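Local coordinates for kynurenine formamidase (Bacillus anthracis, PDB 4CO9), which catalyses the zinc-dependent hydrolysis of N-formyl-L-kynurenine to L-kynurenine and formate, the second step of tryptophan breakdown through the kynurenine pathway, at residues K7-S12 with D180-G185; E31-K36 with V44-M49; T55-P60 with H172-V177; P81-D86 with D184-L189. All blocks are in the same frame, centred on the assembly; numbering follows the deposited sequence.

Interaction 1 (K7-S12 with D180-G185)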
loop_
_atom_site.group_PDB
_atom_site.type_symbol
_atom_site.label_atom_id
_atom_site.label_comp_id
_atom_site.label_asym_id
_atom_site.label_seq_id
_atom_site.Cartn_x
_atom_site.Cartn_y
_atom_site.Cartn_z
ATOM N N LYS C 7 2.266 -16.130 -10.495
ATOM C CA LYS C 7 1.812 -15.512 -9.256
ATOM C C LYS C 7 2.680 -14.315 -8.868
ATOM O O LYS C 7 3.880 -14.283 -9.145
ATOM C CB LYS C 7 1.828 -16.524 -8.117
ATOM C CG LYS C 7 0.801 -17.628 -8.233
ATOM C CD LYS C 7 0.798 -18.454 -6.943
ATOM C CE LYS C 7 -0.226 -19.569 -6.975
ATOM N NZ LYS C 7 -0.236 -20.326 -5.693
ATOM N N TRP C 8 2.050 -13.341 -8.214
ATOM C CA TRP C 8 2.759 -12.268 -7.552
ATOM C C TRP C 8 3.531 -12.837 -6.373
ATOM O O TRP C 8 3.040 -13.712 -5.674
ATOM C CB TRP C 8 1.774 -11.192 -7.087
ATOM C CG TRP C 8 1.165 -10.523 -8.232
ATOM C CD1 TRP C 8 -0.030 -10.818 -8.821
ATOM C CD2 TRP C 8 1.757 -9.492 -9.013
ATOM N NE1 TRP C 8 -0.231 -10.015 -9.916
ATOM C CE2 TRP C 8 0.858 -9.196 -10.064
ATOM C CE3 TRP C 8 2.966 -8.790 -8.937
ATOM C CZ2 TRP C 8 1.114 -8.214 -10.998
ATOM C CZ3 TRP C 8 3.219 -7.816 -9.871
ATOM C CH2 TRP C 8 2.296 -7.535 -10.892
ATOM N N ILE C 9 4.749 -12.343 -6.181
ATOM C CA ILE C 9 5.629 -12.745 -5.095
ATOM C C ILE C 9 5.829 -11.570 -4.141
ATOM O O ILE C 9 6.200 -10.487 -4.565
ATOM C CB ILE C 9 7.010 -13.161 -5.629
ATOM C CG1 ILE C 9 6.857 -14.331 -6.613
ATOM C CG2 ILE C 9 7.956 -13.567 -4.501
ATOM C CD1 ILE C 9 8.079 -14.498 -7.504
ATOM N N ASP C 10 5.618 -11.814 -2.852
ATOM C CA ASP C 10 5.811 -10.798 -1.815
ATOM C C ASP C 10 7.299 -10.513 -1.621
ATOM O O ASP C 10 8.084 -11.439 -1.375
ATOM C CB ASP C 10 5.190 -11.309 -0.509
ATOM C CG ASP C 10 5.033 -10.238 0.557
ATOM O OD1 ASP C 10 5.362 -9.054 0.310
ATOM O OD2 ASP C 10 4.557 -10.590 1.664
ATOM N N ILE C 11 7.696 -9.248 -1.745
ATOM C CA ILE C 11 9.065 -8.843 -1.414
ATOM C C ILE C 11 9.084 -7.756 -0.334
ATOM O O ILE C 11 9.990 -6.918 -0.295
ATOM C CB ILE C 11 9.871 -8.420 -2.666
ATOM C CG1 ILE C 11 9.201 -7.268 -3.419
ATOM C CG2 ILE C 11 10.045 -9.621 -3.578
ATOM C CD1 ILE C 11 10.143 -6.527 -4.343
ATOM N N SER C 12 8.075 -7.790 0.535
ATOM C CA SER C 12 7.946 -6.840 1.629
ATOM C C SER C 12 8.330 -7.473 2.968
ATOM O O SER C 12 8.171 -8.673 3.166
ATOM C CB SER C 12 6.512 -6.336 1.728
ATOM O OG SER C 12 6.061 -5.798 0.497
ATOM N N ASP C 180 16.140 -12.102 -1.151
ATOM C CA ASP C 180 16.951 -13.331 -1.102
ATOM C C ASP C 180 16.212 -14.570 -1.641
ATOM O O ASP C 180 16.852 -15.509 -2.085
ATOM C CB ASP C 180 17.560 -13.554 0.283
ATOM C CG ASP C 180 18.910 -12.843 0.454
ATOM O OD1 ASP C 180 19.207 -11.861 -0.282
ATOM O OD2 ASP C 180 19.685 -13.280 1.328
ATOM N N HIS C 181 14.883 -14.511 -1.696
ATOM C CA HIS C 181 14.072 -15.610 -2.195
ATOM C C HIS C 181 13.683 -15.462 -3.672
ATOM O O HIS C 181 12.912 -16.252 -4.175
ATOM C CB HIS C 181 12.818 -15.794 -1.339
ATOM C CG HIS C 181 11.885 -14.621 -1.358
ATOM N ND1 HIS C 181 12.163 -13.438 -0.707
ATOM C CD2 HIS C 181 10.676 -14.450 -1.946
ATOM C CE1 HIS C 181 11.180 -12.582 -0.909
ATOM N NE2 HIS C 181 10.259 -13.173 -1.650
ATOM N N VAL C 182 14.215 -14.461 -4.366
ATOM C CA VAL C 182 13.891 -14.263 -5.769
ATOM C C VAL C 182 15.146 -14.223 -6.633
ATOM O O VAL C 182 16.200 -13.721 -6.236
ATOM C CB VAL C 182 13.031 -12.992 -6.005
ATOM C CG1 VAL C 182 11.825 -12.993 -5.084
ATOM C CG2 VAL C 182 13.843 -11.728 -5.822
ATOM N N ALA C 183 15.006 -14.743 -7.840
ATOM C CA ALA C 183 16.115 -14.821 -8.771
ATOM C C ALA C 183 16.290 -13.502 -9.494
ATOM O O ALA C 183 15.339 -12.704 -9.619
ATOM C CB ALA C 183 15.861 -15.942 -9.772
ATOM N N ASP C 184 17.499 -13.281 -10.007
ATOM C CA ASP C 184 17.762 -12.146 -10.876
ATOM C C ASP C 184 16.889 -12.227 -12.108
ATOM O O ASP C 184 16.498 -13.314 -12.532
ATOM C CB ASP C 184 19.221 -12.126 -11.332
ATOM C CG ASP C 184 20.189 -11.849 -10.212
ATOM O OD1 ASP C 184 19.794 -11.310 -9.161
ATOM O OD2 ASP C 184 21.390 -12.118 -10.410
ATOM N N GLY C 185 16.604 -11.083 -12.711
ATOM C CA GLY C 185 15.894 -11.073 -13.971
ATOM C C GLY C 185 14.808 -10.032 -14.041
ATOM O O GLY C 185 14.820 -9.041 -13.298
#
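The backbones of K7-S12 and D180-G185 stay well apart, with the CA atoms of I9 and V182 separated by 8.4 Å, so side chains span the gap between the short edge strand 9-10 of the nine-stranded mixed sheet and the loop leading into strand 185-190. The H181 imidazole provides the polar link. Its NE2 donates to the carbonyl O of D10 at 2.8 Å, a bent bond (N-H...O 140°) whose acceptor lies close to the ring plane. The first torsion sets CG of H181 between its own backbone N and carbonyl carbon (chi1 63°), which turns the ring across V182, and CG1 of V182 sits over one ring face near the rim. Methyl groups complete the seam: CG2 of I9 approaches the ring edge, 3.7 Å from NE2 of H181, and also meets CG1 of V182 at 4.0 Å. The I11 side chain crosses that of V182 at about a right angle. The carboxylate of D10 turns to other partners: OD2 forms a salt bridge with R205, just before strand 207-210, and OD1 closes an Asx turn by accepting from the backbone N of S12 at 3.0 Å, from above the carboxylate plane.

Interaction 2 (E31-K36 with V44-M49)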
loop_
_atom_site.group_PDB
_atom_site.type_symbol
_atom_site.label_atom_id
_atom_site.label_comp_id
_atom_site.label_asym_id
_atom_site.label_seq_id
_atom_site.Cartn_x
_atom_site.Cartn_y
_atom_site.Cartn_z
ATOM N N GLU C 31 -1.940 -2.525 17.830
ATOM C CA GLU C 31 -2.656 -2.999 19.019
ATOM C C GLU C 31 -4.162 -3.033 18.781
ATOM O O GLU C 31 -4.682 -2.194 18.049
ATOM C CB GLU C 31 -2.195 -2.216 20.306
ATOM C CG GLU C 31 -0.675 -2.313 20.688
ATOM C CD GLU C 31 -0.166 -3.719 21.012
ATOM O OE1 GLU C 31 -0.921 -4.581 21.513
ATOM O OE2 GLU C 31 1.019 -3.944 20.772
ATOM N N VAL C 32 -4.831 -4.026 19.373
ATOM C CA VAL C 32 -6.282 -4.061 19.469
ATOM C C VAL C 32 -6.663 -3.207 20.677
ATOM O O VAL C 32 -6.394 -3.575 21.828
ATOM C CB VAL C 32 -6.832 -5.492 19.657
ATOM C CG1 VAL C 32 -8.356 -5.493 19.731
ATOM C CG2 VAL C 32 -6.367 -6.384 18.525
ATOM N N LEU C 33 -7.219 -2.039 20.414
ATOM C CA LEU C 33 -7.642 -1.133 21.490
ATOM C C LEU C 33 -8.870 -1.642 22.214
ATOM O O LEU C 33 -9.016 -1.466 23.418
ATOM C CB LEU C 33 -8.003 0.242 20.961
ATOM C CG LEU C 33 -6.914 1.145 20.392
ATOM C CD1 LEU C 33 -7.446 2.511 19.968
ATOM C CD2 LEU C 33 -5.798 1.298 21.403
ATOM N N TRP C 34 -9.808 -2.157 21.435
ATOM C CA TRP C 34 -11.118 -2.514 21.944
ATOM C C TRP C 34 -11.549 -3.762 21.183
ATOM O O TRP C 34 -11.710 -3.723 19.973
ATOM C CB TRP C 34 -12.003 -1.297 21.668
ATOM C CG TRP C 34 -13.300 -1.158 22.450
ATOM C CD1 TRP C 34 -14.566 -0.938 21.931
ATOM C CD2 TRP C 34 -13.462 -1.205 23.877
ATOM N NE1 TRP C 34 -15.482 -0.864 22.951
ATOM C CE2 TRP C 34 -14.841 -1.022 24.149
ATOM C CE3 TRP C 34 -12.582 -1.385 24.951
ATOM C CZ2 TRP C 34 -15.355 -1.017 25.454
ATOM C CZ3 TRP C 34 -13.099 -1.397 26.252
ATOM C CH2 TRP C 34 -14.473 -1.210 26.485
ATOM N N SER C 35 -11.663 -4.870 21.912
ATOM C CA SER C 35 -11.878 -6.201 21.343
ATOM C C SER C 35 -13.326 -6.385 20.907
ATOM O O SER C 35 -14.208 -5.638 21.334
ATOM C CB SER C 35 -11.544 -7.248 22.391
ATOM O OG SER C 35 -12.501 -7.245 23.433
ATOM N N LYS C 36 -13.578 -7.399 20.093
ATOM C CA LYS C 36 -14.945 -7.763 19.740
ATOM C C LYS C 36 -15.790 -8.097 20.984
ATOM O O LYS C 36 -16.983 -7.784 21.031
ATOM C CB LYS C 36 -14.947 -8.940 18.756
ATOM C CG LYS C 36 -16.334 -9.441 18.403
ATOM C CD LYS C 36 -16.322 -10.423 17.243
ATOM C CE LYS C 36 -17.743 -10.846 16.936
ATOM N NZ LYS C 36 -17.818 -11.736 15.755
ATOM N N VAL C 44 -11.160 -3.418 17.233
ATOM C CA VAL C 44 -10.803 -2.069 16.825
ATOM C C VAL C 44 -9.332 -1.873 17.113
ATOM O O VAL C 44 -8.896 -1.912 18.269
ATOM C CB VAL C 44 -11.658 -1.029 17.558
ATOM C CG1 VAL C 44 -11.204 0.387 17.204
ATOM C CG2 VAL C 44 -13.119 -1.240 17.170
ATOM N N GLY C 45 -8.594 -1.600 16.052
ATOM C CA GLY C 45 -7.154 -1.618 16.072
ATOM C C GLY C 45 -6.611 -0.210 16.016
ATOM O O GLY C 45 -7.334 0.747 15.687
ATOM N N LYS C 46 -5.343 -0.087 16.369
ATOM C CA LYS C 46 -4.623 1.146 16.145
ATOM C C LYS C 46 -3.212 0.866 15.658
ATOM O O LYS C 46 -2.512 0.082 16.256
ATOM C CB LYS C 46 -4.596 1.900 17.454
ATOM C CG LYS C 46 -3.830 3.206 17.423
ATOM C CD LYS C 46 -3.856 3.826 18.807
ATOM C CE LYS C 46 -3.279 5.209 18.800
ATOM N NZ LYS C 46 -3.230 5.739 20.192
ATOM N N LEU C 47 -2.818 1.556 14.589
ATOM C CA LEU C 47 -1.511 1.447 13.983
ATOM C C LEU C 47 -0.728 2.725 14.266
ATOM O O LEU C 47 -1.197 3.836 13.967
ATOM C CB LEU C 47 -1.657 1.245 12.474
ATOM C CG LEU C 47 -0.393 1.122 11.615
ATOM C CD1 LEU C 47 0.400 -0.115 12.017
ATOM C CD2 LEU C 47 -0.787 1.058 10.154
ATOM N N THR C 48 0.460 2.559 14.842
ATOM C CA THR C 48 1.396 3.654 15.065
ATOM C C THR C 48 2.758 3.238 14.513
ATOM O O THR C 48 3.271 2.186 14.883
ATOM C CB THR C 48 1.522 3.953 16.572
ATOM O OG1 THR C 48 0.227 4.247 17.110
ATOM C CG2 THR C 48 2.419 5.176 16.810
ATOM N N MET C 49 3.348 4.046 13.644
ATOM C CA MET C 49 4.639 3.703 13.071
ATOM C C MET C 49 5.381 4.904 12.497
ATOM O O MET C 49 4.767 5.931 12.169
ATOM C CB MET C 49 4.461 2.657 11.950
ATOM C CG MET C 49 3.683 3.161 10.737
ATOM S SD MET C 49 3.231 1.851 9.549
ATOM C CE MET C 49 4.850 1.377 9.016
#
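Strands 29-34 and 44-50 form an antiparallel hairpin, and the bonds between E31 and K46 mark its regular part: N of K46 donates to O of E31 at 2.8 Å, and N of E31 returns a bond to O of K46 at 3.1 Å. At the next, non-hydrogen-bonded pair the chains close in, the CA atoms of V32 and G45 being 4.3 Å apart, and CA of G45 lies 3.2 Å from O of E31. The register then slips by one residue in a classic beta bulge. L33 and W34 both face V44, whose carbonyl O takes a bond from N of L33 at 2.7 Å and a weak one from N of W34. Beyond the bulge, N of V44 donates to O of W34 at 2.8 Å. Farther along the same strand, L47-M49 continue the sheet by antiparallel pairing with a strand of the second subunit.

The side-chain layer is looser. CG and CD1 of L33 lie across the CB of K46, both at 3.8 Å, while the extended lysine carries its amino group past the leucine. The side chain of W34 meets that of V44 only at CB; with CG anti to the backbone N (chi1 -161°), its indole turns away from the strand, toward the exposed surface. E31 also leads away, its OE2 bonding to N17 in the conformer described. With the polar ends of E31 and K46 directed away from the partner segment, the register of the hairpin rests mainly on main-chain bonds.

Interaction 3 (T55-P60 with H172-V177). With ZN (zinc ion), chain P; ZN (zinc ion), chain O.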
loop_
_atom_site.group_PDB
_atom_site.type_symbol
_atom_site.label_atom_id
_atom_site.label_comp_id
_atom_site.label_asym_id
_atom_site.label_seq_id
_atom_site.Cartn_x
_atom_site.Cartn_y
_atom_site.Cartn_z
ATOM N N THR C 55 9.386 -2.188 4.379
ATOM C CA THR C 55 9.502 -1.862 2.975
ATOM C C THR C 55 8.733 -0.571 2.731
ATOM O O THR C 55 7.545 -0.482 3.045
ATOM C CB THR C 55 8.945 -3.014 2.130
ATOM O OG1 THR C 55 9.590 -4.228 2.532
ATOM C CG2 THR C 55 9.203 -2.781 0.659
ATOM N N HIS C 56 9.400 0.439 2.174
ATOM C CA HIS C 56 8.772 1.733 2.035
ATOM C C HIS C 56 9.465 2.582 0.984
ATOM O O HIS C 56 10.578 2.266 0.552
ATOM C CB HIS C 56 8.810 2.467 3.381
ATOM C CG HIS C 56 10.174 2.921 3.767
ATOM N ND1 HIS C 56 11.085 2.086 4.377
ATOM C CD2 HIS C 56 10.790 4.116 3.620
ATOM C CE1 HIS C 56 12.194 2.758 4.617
ATOM N NE2 HIS C 56 12.042 3.987 4.160
ATOM N N ILE C 57 8.808 3.665 0.598
ATOM C CA ILE C 57 9.367 4.612 -0.349
ATOM C C ILE C 57 9.587 5.956 0.337
ATOM O O ILE C 57 8.842 6.323 1.250
ATOM C CB ILE C 57 8.488 4.757 -1.624
ATOM C CG1 ILE C 57 7.106 5.362 -1.323
ATOM C CG2 ILE C 57 8.345 3.406 -2.300
ATOM C CD1 ILE C 57 7.037 6.877 -1.511
ATOM N N ASP C 58 10.611 6.673 -0.121
ATOM C CA ASP C 58 10.920 8.023 0.350
ATOM C C ASP C 58 10.350 9.066 -0.608
ATOM O O ASP C 58 10.457 8.918 -1.824
ATOM C CB ASP C 58 12.415 8.271 0.380
ATOM C CG ASP C 58 13.142 7.445 1.395
ATOM O OD1 ASP C 58 12.523 6.832 2.286
ATOM O OD2 ASP C 58 14.388 7.406 1.282
ATOM N N ALA C 59 9.752 10.119 -0.060
ATOM C CA ALA C 59 9.402 11.303 -0.851
ATOM C C ALA C 59 10.538 12.317 -0.680
ATOM O O ALA C 59 11.259 12.260 0.314
ATOM C CB ALA C 59 8.097 11.898 -0.369
ATOM N N PRO C 60 10.708 13.236 -1.644
ATOM C CA PRO C 60 11.788 14.215 -1.545
ATOM C C PRO C 60 11.688 15.083 -0.282
ATOM O O PRO C 60 12.711 15.483 0.277
ATOM C CB PRO C 60 11.626 15.043 -2.819
ATOM C CG PRO C 60 11.006 14.094 -3.786
ATOM C CD PRO C 60 10.079 13.241 -2.979
ATOM N N HIS C 172 13.297 7.735 -8.242
ATOM C CA HIS C 172 12.578 7.524 -7.005
ATOM C C HIS C 172 13.224 6.399 -6.213
ATOM O O HIS C 172 14.009 5.644 -6.752
ATOM C CB HIS C 172 11.134 7.234 -7.333
ATOM C CG HIS C 172 10.446 8.384 -7.995
ATOM N ND1 HIS C 172 9.337 8.992 -7.456
ATOM C CD2 HIS C 172 10.726 9.057 -9.133
ATOM C CE1 HIS C 172 8.946 9.975 -8.248
ATOM N NE2 HIS C 172 9.776 10.040 -9.267
ATOM N N ILE C 173 12.889 6.314 -4.930
ATOM C CA ILE C 173 13.622 5.478 -3.979
ATOM C C ILE C 173 12.705 4.538 -3.219
ATOM O O ILE C 173 11.720 4.971 -2.614
ATOM C CB ILE C 173 14.385 6.353 -2.957
ATOM C CG1 ILE C 173 15.438 7.196 -3.681
ATOM C CG2 ILE C 173 15.050 5.484 -1.883
ATOM C CD1 ILE C 173 16.055 8.282 -2.826
ATOM N N LEU C 174 13.078 3.258 -3.231
ATOM C CA LEU C 174 12.385 2.198 -2.527
ATOM C C LEU C 174 13.402 1.482 -1.656
ATOM O O LEU C 174 14.448 1.067 -2.143
ATOM C CB LEU C 174 11.768 1.254 -3.562
ATOM C CG LEU C 174 11.239 -0.105 -3.128
ATOM C CD1 LEU C 174 10.130 0.047 -2.092
ATOM C CD2 LEU C 174 10.751 -0.869 -4.343
ATOM N N GLU C 175 13.107 1.349 -0.367
ATOM C CA GLU C 175 14.037 0.782 0.602
ATOM C C GLU C 175 13.444 -0.427 1.322
ATOM O O GLU C 175 12.216 -0.579 1.403
ATOM C CB GLU C 175 14.462 1.858 1.611
ATOM C CG GLU C 175 15.396 2.886 0.998
ATOM C CD GLU C 175 15.456 4.204 1.750
ATOM O OE1 GLU C 175 14.526 4.504 2.533
ATOM O OE2 GLU C 175 16.450 4.956 1.534
ATOM N N ASN C 176 14.331 -1.295 1.810
ATOM C CA ASN C 176 13.962 -2.499 2.560
ATOM C C ASN C 176 13.125 -3.529 1.794
ATOM O O ASN C 176 12.282 -4.202 2.379
ATOM C CB ASN C 176 13.254 -2.130 3.873
ATOM C CG ASN C 176 14.213 -1.652 4.950
ATOM O OD1 ASN C 176 15.383 -2.026 4.972
ATOM N ND2 ASN C 176 13.711 -0.837 5.865
ATOM N N VAL C 177 13.354 -3.680 0.500
ATOM C CA VAL C 177 12.768 -4.827 -0.193
ATOM C C VAL C 177 13.480 -6.106 0.265
ATOM O O VAL C 177 14.589 -6.040 0.776
ATOM C CB VAL C 177 12.777 -4.714 -1.734
ATOM C CG1 VAL C 177 11.768 -3.674 -2.198
ATOM C CG2 VAL C 177 14.167 -4.418 -2.287
HETATM ZN ZN ZN P . 13.252 5.916 3.998
HETATM ZN ZN ZN O . 15.833 6.739 2.483
HETATM O O HOH W 1 10.311 7.123 -3.795
HETATM O O HOH W 2 14.979 6.981 4.304
HETATM O O HOH W 3 17.617 6.224 4.205
#
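Carboxylates and a histidine from T55-P60 and H172-V177 converge on two zinc ions. D58 bridges them, OD1 to the first zinc at 2.1 Å and OD2 to the second at 2.0 Å. E175 grips the second with both oxygens, OE2 at 2.1 Å and OE1 at a longer 2.6 Å, and OE1 also reaches the first. The two carboxylates stand nearly perpendicular, their planes 83° apart. NE2 of H56 binds the first zinc at 2.3 Å, while ND1 donates to the carbonyl of G54, which fixes the ring's rotation. H52 completes the first site and H163 the second, and one water spans both metals.

Antiparallel pairing of strands 56-58 and 172-175 puts these ligands on one face: N of E175 bonds almost straight to O of H56 at 2.8 Å, and N of H56 returns to O of E175. CB of E175 lies off-centre over the imidazole of H56. The hydroxyl OG1 of T55 donates to O of N176 at 2.7 Å, from above the carbonyl plane. On the other face, CG2 of I57 packs against CD1 of L174.

The close approach of E175 and D58 oxygens is probably made tolerable by the zinc charges. The bridging water, held by two zincs, would be expected to have a lowered pKa, consistent with a metal-activated nucleophile for formamide hydrolysis.

Interaction 4 (P81-D86 with D184-L189)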
loop_
_atom_site.group_PDB
_atom_site.type_symbol
_atom_site.label_atom_id
_atom_site.label_comp_id
_atom_site.label_asym_id
_atom_site.label_seq_id
_atom_site.Cartn_x
_atom_site.Cartn_y
_atom_site.Cartn_z
ATOM N N PRO C 81 7.497 -2.761 -15.397
ATOM C CA PRO C 81 8.654 -3.622 -15.591
ATOM C C PRO C 81 9.815 -3.210 -14.713
ATOM O O PRO C 81 10.074 -2.015 -14.547
ATOM C CB PRO C 81 8.993 -3.420 -17.078
ATOM C CG PRO C 81 7.683 -3.111 -17.702
ATOM C CD PRO C 81 6.965 -2.266 -16.684
ATOM N N THR C 82 10.481 -4.204 -14.147
ATOM C CA THR C 82 11.617 -3.990 -13.268
ATOM C C THR C 82 12.645 -5.059 -13.537
ATOM O O THR C 82 12.307 -6.178 -13.920
ATOM C CB THR C 82 11.326 -4.028 -11.729
ATOM O OG1 THR C 82 12.442 -3.492 -10.999
ATOM C CG2 THR C 82 11.131 -5.434 -11.215
ATOM N N ARG C 83 13.908 -4.691 -13.371
ATOM C CA ARG C 83 14.995 -5.633 -13.454
ATOM C C ARG C 83 15.612 -5.783 -12.076
ATOM O O ARG C 83 15.774 -4.800 -11.363
ATOM C CB ARG C 83 16.053 -5.142 -14.445
ATOM C CG ARG C 83 17.261 -6.045 -14.409
ATOM C CD ARG C 83 17.305 -7.165 -15.433
ATOM N NE ARG C 83 16.845 -6.801 -16.773
ATOM C CZ ARG C 83 17.627 -6.319 -17.730
ATOM N NH1 ARG C 83 18.923 -6.123 -17.513
ATOM N NH2 ARG C 83 17.113 -6.045 -18.923
ATOM N N ILE C 84 15.964 -7.012 -11.713
ATOM C CA ILE C 84 16.637 -7.294 -10.456
ATOM C C ILE C 84 18.041 -7.847 -10.712
ATOM O O ILE C 84 18.208 -8.769 -11.516
ATOM C CB ILE C 84 15.835 -8.308 -9.630
ATOM C CG1 ILE C 84 14.401 -7.782 -9.440
ATOM C CG2 ILE C 84 16.521 -8.590 -8.305
ATOM C CD1 ILE C 84 13.539 -8.635 -8.544
ATOM N N ILE C 85 19.031 -7.270 -10.035
ATOM C CA ILE C 85 20.428 -7.657 -10.200
ATOM C C ILE C 85 21.089 -7.857 -8.865
ATOM O O ILE C 85 20.650 -7.315 -7.843
ATOM C CB ILE C 85 21.256 -6.632 -11.019
ATOM C CG1 ILE C 85 21.315 -5.280 -10.328
ATOM C CG2 ILE C 85 20.695 -6.505 -12.434
ATOM C CD1 ILE C 85 22.227 -4.273 -11.005
ATOM N N ASP C 86 22.154 -8.639 -8.889
ATOM C CA ASP C 86 22.926 -8.943 -7.702
ATOM C C ASP C 86 24.143 -8.030 -7.600
ATOM O O ASP C 86 24.995 -8.008 -8.488
ATOM C CB ASP C 86 23.343 -10.405 -7.647
ATOM C CG ASP C 86 23.828 -10.805 -6.275
ATOM O OD1 ASP C 86 24.987 -10.495 -5.941
ATOM O OD2 ASP C 86 23.028 -11.398 -5.514
ATOM N N ASP C 184 17.499 -13.281 -10.007
ATOM C CA ASP C 184 17.762 -12.146 -10.876
ATOM C C ASP C 184 16.889 -12.227 -12.108
ATOM O O ASP C 184 16.498 -13.314 -12.532
ATOM C CB ASP C 184 19.221 -12.126 -11.332
ATOM C CG ASP C 184 20.189 -11.849 -10.212
ATOM O OD1 ASP C 184 19.794 -11.310 -9.161
ATOM O OD2 ASP C 184 21.390 -12.118 -10.410
ATOM N N GLY C 185 16.604 -11.083 -12.711
ATOM C CA GLY C 185 15.894 -11.073 -13.971
ATOM C C GLY C 185 14.808 -10.032 -14.041
ATOM O O GLY C 185 14.820 -9.041 -13.298
ATOM N N ASP C 186 13.858 -10.283 -14.937
ATOM C CA ASP C 186 12.830 -9.334 -15.264
ATOM C C ASP C 186 11.499 -9.695 -14.643
ATOM O O ASP C 186 11.071 -10.850 -14.670
ATOM C CB ASP C 186 12.681 -9.217 -16.774
ATOM C CG ASP C 186 13.815 -8.435 -17.398
ATOM O OD1 ASP C 186 14.379 -7.526 -16.736
ATOM O OD2 ASP C 186 14.128 -8.717 -18.555
ATOM N N TYR C 187 10.851 -8.678 -14.093
ATOM C CA TYR C 187 9.596 -8.843 -13.414
ATOM C C TYR C 187 8.730 -7.639 -13.691
ATOM O O TYR C 187 9.192 -6.636 -14.246
ATOM C CB TYR C 187 9.826 -8.916 -11.907
ATOM C CG TYR C 187 10.644 -10.080 -11.434
ATOM C CD1 TYR C 187 12.040 -10.051 -11.493
ATOM C CD2 TYR C 187 10.034 -11.197 -10.882
ATOM C CE1 TYR C 187 12.789 -11.115 -11.028
ATOM C CE2 TYR C 187 10.769 -12.265 -10.427
ATOM C CZ TYR C 187 12.141 -12.221 -10.492
ATOM O OH TYR C 187 12.857 -13.304 -10.046
ATOM N N GLU C 188 7.470 -7.740 -13.297
ATOM C CA GLU C 188 6.631 -6.574 -13.112
ATOM C C GLU C 188 6.631 -6.271 -11.621
ATOM O O GLU C 188 6.530 -7.186 -10.808
ATOM C CB GLU C 188 5.220 -6.837 -13.638
ATOM C CG GLU C 188 5.158 -6.878 -15.165
ATOM C CD GLU C 188 4.942 -5.519 -15.791
ATOM O OE1 GLU C 188 5.013 -4.525 -15.069
ATOM O OE2 GLU C 188 4.755 -5.430 -17.020
ATOM N N LEU C 189 6.815 -5.000 -11.270
ATOM C CA LEU C 189 6.858 -4.555 -9.867
ATOM C C LEU C 189 5.606 -3.752 -9.552
ATOM O O LEU C 189 5.115 -3.005 -10.392
ATOM C CB LEU C 189 8.071 -3.650 -9.621
ATOM C CG LEU C 189 8.208 -2.934 -8.268
ATOM C CD1 LEU C 189 8.396 -3.907 -7.115
ATOM C CD2 LEU C 189 9.380 -1.957 -8.315
HETATM O O HOH W 4 22.832 -10.047 -11.416
#
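R83 and D186 cross obliquely on one face of the antiparallel pair formed by strands 81-86 and 185-190. NE of R83 meets OD1 of D186 in a salt bridge of 2.6 Å. The acceptor lies in the guanidinium plane, whereas the donor arrives on the syn side of the carboxylate, 27° out of its plane; the two flat groups are turned 50° against each other. The arginine chain bends at chi2 and chi3, swinging NE across toward D186 on the partner strand, while NH1 bonds to the carbonyl of H102. Farther along this face, in the conformer described, E188 lies beside P81 and points the same way.

The other face is mainly apolar. I84 stands at about a right angle to Y187, and its CD1 approaches CE1 of the ring at 3.6 Å. In the conformer described, CG2 of T82 rests on CB of Y187, with CB of L189 beside it. The tyrosine's OH bonds to the carbonyl of A183.

Between the faces, N of T82 donates to O of Y187 at 2.8 Å, with a matching bond back, and I84 pairs likewise with G185. Past the last pair, a water links N of D86 to OD2 of D184. R112 forms a salt bridge with D184 and, in the modelled conformer, with D86, probably easing their repulsion; OD1 of that D86 conformer bonds to OG of S88.

Within the mixed sheet, strand 108-112 flanks 81-86, its L110 touching T82 and I84, and strand 207-210 borders 185-190, where I208 packs against I84, Y187 and L189.

Interactions 1, 3 and 4 all reach the nine-stranded mixed sheet. Interaction 1 lies at the sheet's outer strand 9-10, and its centre is 9 Å from that of interaction 4, with which it shares D184 and G185. Interaction 3 sits near the middle of the chain, about 16 to 17 Å between centres from both, and touches interaction 1 where S12 meets T55. Interaction 2 belongs to a separate two-stranded hairpin, 26 Å centre to centre from interaction 3. Along the chain, interactions 2 and 3 follow in series inside the loop closed by interaction 1, while 3 and 4 alternate. The fold thus places the zinc site centrally, and interactions 1 and 2 both contact the second subunit.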